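Local structure of PAN2-PAN3 deadenylation complex catalytic subunit pan2 (Neurospora crassa, 4CZX) at residues Leu12-Tyr17 and Asn310-Gly315. The protein probably shortens the poly(A) tails of mRNA as catalytic subunit of the PAN deadenylation complex, of which this piece is the N-terminal WD40 domain. Residues are numbered along the deposited sequence; the frame is centred on the assembly and turned at random.
Sequences LGCVAY and NTYVWG
Antiparallel strand pairing between Leu12-Ala16 and Asn310-Gly315 closes the ring of this WD40 beta-propeller. The strand from the N-terminal end adds itself as outermost strand to a blade whose other three strands come from the C-terminal end, the velcro closure familiar from propellers. Val15 and Thr311 form a hydrogen-bonded pair, with Thr311 N to Val15 O at 2.8 Å. In the next such pair Val313 N reaches Gly13 O at 3.0 Å, approaching from above the carbonyl plane. A classic beta bulge interrupts the ladder here: Val313 O takes a 2.8 Å bond from Leu12 N and a weak one from Gly13 N. Gly13, without a side chain, leaves its side of the pair to the side chain of Val313. Leu12 sets its CB beside Val313 O and, with CG anti to its own carbonyl carbon (chi1 -63°), lays CD1 3.6 Å from Gly315 N; its side chain also touches Ile320. Cutting Leu12 back to an alanine would probably open a gap beside the backbone of Gly315 and leave Ile320 without this apolar neighbour. On one face Val15 and Thr311 pack on Ile44 of the next blade, and a water links Thr311 OG1 to Tyr17 O. On the other, the hydroxyl of Tyr312 bonds Gln287 N, which helps to fix the ring beside Cys14. There a polarisable sulfur suits its aromatic neighbour: in one of its two modelled conformers Cys14 extends SG anti to its backbone N (chi1 174°), bringing the sulfur to the Tyr312 ring at an oblique angle, 3.7 Å from CE2.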
ATOM      1  N   LEU A  12      24.963 -25.351 -20.764  1.00 36.37           N
ATOM      2  CA  LEU A  12      25.355 -25.560 -19.377  1.00 41.39           C
ATOM      3  C   LEU A  12      24.304 -25.061 -18.387  1.00 44.01           C
ATOM      4  O   LEU A  12      24.204 -25.565 -17.263  1.00 41.17           O
ATOM      5  CB  LEU A  12      26.695 -24.872 -19.112  1.00 41.52           C
ATOM      6  CG  LEU A  12      27.861 -25.426 -19.937  1.00 43.88           C
ATOM      7  CD1 LEU A  12      29.069 -24.522 -19.822  1.00 41.95           C
ATOM      8  CD2 LEU A  12      28.197 -26.844 -19.488  1.00 38.84           C
ATOM      9  N   GLY A  13      23.525 -24.071 -18.806  1.00 43.62           N
ATOM     10  CA  GLY A  13      22.513 -23.496 -17.944  1.00 35.89           C
ATOM     11  C   GLY A  13      21.573 -22.587 -18.703  1.00 39.06           C
ATOM     12  O   GLY A  13      21.858 -22.161 -19.817  1.00 36.29           O
ATOM     13  N   CYS A  14      20.442 -22.282 -18.083  1.00 35.94           N
ATOM     14  CA  CYS A  14      19.444 -21.421 -18.695  0.70 34.06           C
ATOM     15  C   CYS A  14      18.581 -20.787 -17.619  1.00 37.06           C
ATOM     16  O   CYS A  14      18.339 -21.393 -16.574  1.00 36.92           O
ATOM     17  CB  CYS A  14      18.576 -22.213 -19.678  0.70 35.84           C
ATOM     18  SG  CYS A  14      17.197 -21.277 -20.382  0.70 47.12           S
ATOM     19  N   VAL A  15      18.122 -19.572 -17.877  1.00 33.82           N
ATOM     20  CA  VAL A  15      17.210 -18.921 -16.960  1.00 33.89           C
ATOM     21  C   VAL A  15      16.274 -18.020 -17.754  1.00 34.41           C
ATOM     22  O   VAL A  15      16.649 -17.470 -18.788  1.00 32.05           O
ATOM     23  CB  VAL A  15      17.960 -18.112 -15.861  1.00 32.29           C
ATOM     24  CG1 VAL A  15      18.643 -16.885 -16.451  1.00 29.36           C
ATOM     25  CG2 VAL A  15      16.988 -17.699 -14.737  1.00 37.23           C
ATOM     26  N   ALA A  16      15.035 -17.911 -17.292  1.00 31.07           N
ATOM     27  CA  ALA A  16      14.106 -16.950 -17.849  1.00 28.33           C
ATOM     28  C   ALA A  16      14.216 -15.663 -17.048  1.00 28.24           C
ATOM     29  O   ALA A  16      13.998 -15.661 -15.835  1.00 31.82           O
ATOM     30  CB  ALA A  16      12.679 -17.501 -17.821  1.00 32.89           C
ATOM     31  N   TYR A  17      14.580 -14.568 -17.703  1.00 28.60           N
ATOM     32  CA  TYR A  17      14.716 -13.303 -16.980  1.00 26.82           C
ATOM     33  C   TYR A  17      14.499 -12.130 -17.930  1.00 27.01           C
ATOM     34  O   TYR A  17      15.296 -11.919 -18.845  1.00 28.97           O
ATOM     35  CB  TYR A  17      16.097 -13.195 -16.277  1.00 26.66           C
ATOM     36  CG  TYR A  17      16.093 -12.108 -15.221  1.00 25.97           C
ATOM     37  CD1 TYR A  17      15.538 -12.338 -13.969  1.00 28.60           C
ATOM     38  CD2 TYR A  17      16.582 -10.837 -15.499  1.00 24.51           C
ATOM     39  CE1 TYR A  17      15.497 -11.346 -13.009  1.00 27.20           C
ATOM     40  CE2 TYR A  17      16.549  -9.846 -14.555  1.00 27.37           C
ATOM     41  CZ  TYR A  17      16.002 -10.106 -13.308  1.00 25.90           C
ATOM     42  OH  TYR A  17      15.950  -9.118 -12.365  1.00 29.08           O
ATOM     43  N   ASN A 310      14.747 -15.948 -22.588  1.00 32.39           N
ATOM     44  CA  ASN A 310      15.725 -16.910 -22.087  1.00 30.96           C
ATOM     45  C   ASN A 310      17.135 -16.374 -22.172  1.00 30.02           C
ATOM     46  O   ASN A 310      17.484 -15.694 -23.131  1.00 29.52           O
ATOM     47  CB  ASN A 310      15.667 -18.225 -22.863  1.00 32.82           C
ATOM     48  CG  ASN A 310      14.278 -18.795 -22.940  1.00 40.43           C
ATOM     49  OD1 ASN A 310      13.716 -19.214 -21.929  1.00 36.66           O
ATOM     50  ND2 ASN A 310      13.712 -18.825 -24.149  1.00 40.05           N
ATOM     51  N   THR A 311      17.948 -16.678 -21.167  1.00 29.78           N
ATOM     52  CA  THR A 311      19.389 -16.495 -21.293  1.00 30.24           C
ATOM     53  C   THR A 311      20.073 -17.833 -21.057  1.00 32.97           C
ATOM     54  O   THR A 311      19.795 -18.510 -20.065  1.00 31.39           O
ATOM     55  CB  THR A 311      19.936 -15.451 -20.319  1.00 26.08           C
ATOM     56  OG1 THR A 311      19.421 -14.164 -20.675  1.00 27.76           O
ATOM     57  CG2 THR A 311      21.463 -15.403 -20.382  1.00 28.66           C
ATOM     58  N   TYR A 312      20.950 -18.203 -21.991  1.00 30.33           N
ATOM     59  CA  TYR A 312      21.632 -19.488 -21.989  1.00 33.27           C
ATOM     60  C   TYR A 312      23.118 -19.301 -21.760  1.00 34.86           C
ATOM     61  O   TYR A 312      23.696 -18.310 -22.200  1.00 34.58           O
ATOM     62  CB  TYR A 312      21.450 -20.223 -23.317  1.00 33.22           C
ATOM     63  CG  TYR A 312      20.029 -20.399 -23.785  1.00 34.29           C
ATOM     64  CD1 TYR A 312      19.388 -19.404 -24.507  1.00 39.71           C
ATOM     65  CD2 TYR A 312      19.341 -21.576 -23.539  1.00 36.36           C
ATOM     66  CE1 TYR A 312      18.091 -19.566 -24.955  1.00 37.63           C
ATOM     67  CE2 TYR A 312      18.044 -21.751 -23.984  1.00 40.39           C
ATOM     68  CZ  TYR A 312      17.422 -20.739 -24.690  1.00 41.30           C
ATOM     69  OH  TYR A 312      16.127 -20.901 -25.127  1.00 40.66           O
ATOM     70  N   VAL A 313      23.738 -20.260 -21.085  1.00 31.51           N
ATOM     71  CA  VAL A 313      25.194 -20.320 -21.037  1.00 28.02           C
ATOM     72  C   VAL A 313      25.643 -21.597 -21.718  1.00 32.48           C
ATOM     73  O   VAL A 313      25.157 -22.681 -21.400  1.00 37.47           O
ATOM     74  CB  VAL A 313      25.738 -20.266 -19.599  1.00 30.57           C
ATOM     75  CG1 VAL A 313      27.221 -20.668 -19.559  1.00 35.45           C
ATOM     76  CG2 VAL A 313      25.559 -18.878 -19.031  1.00 33.17           C
ATOM     77  N   TRP A 314      26.560 -21.451 -22.672  1.00 33.33           N
ATOM     78  CA  TRP A 314      27.127 -22.575 -23.397  1.00 35.32           C
ATOM     79  C   TRP A 314      28.628 -22.631 -23.160  1.00 43.17           C
ATOM     80  O   TRP A 314      29.256 -21.621 -22.834  1.00 39.04           O
ATOM     81  CB  TRP A 314      26.838 -22.468 -24.898  1.00 42.57           C
ATOM     82  CG  TRP A 314      25.425 -22.824 -25.295  1.00 40.47           C
ATOM     83  CD1 TRP A 314      24.301 -22.078 -25.093  1.00 42.78           C
ATOM     84  CD2 TRP A 314      25.001 -24.011 -25.979  1.00 43.32           C
ATOM     85  NE1 TRP A 314      23.200 -22.730 -25.603  1.00 41.52           N
ATOM     86  CE2 TRP A 314      23.605 -23.919 -26.151  1.00 42.32           C
ATOM     87  CE3 TRP A 314      25.668 -25.142 -26.462  1.00 45.76           C
ATOM     88  CZ2 TRP A 314      22.864 -24.919 -26.782  1.00 46.00           C
ATOM     89  CZ3 TRP A 314      24.930 -26.135 -27.086  1.00 47.26           C
ATOM     90  CH2 TRP A 314      23.543 -26.016 -27.241  1.00 48.97           C
ATOM     91  N   GLY A 315      29.196 -23.818 -23.332  1.00 45.92           N
ATOM     92  CA  GLY A 315      30.618 -24.019 -23.126  1.00 47.59           C
ATOM     93  C   GLY A 315      30.935 -25.492 -22.990  1.00 45.32           C
ATOM     94  O   GLY A 315      30.097 -26.345 -23.288  1.00 43.42           O
TER
HETATM   95  O   HOH W   1      16.845 -13.488 -20.368  1.00 26.29           O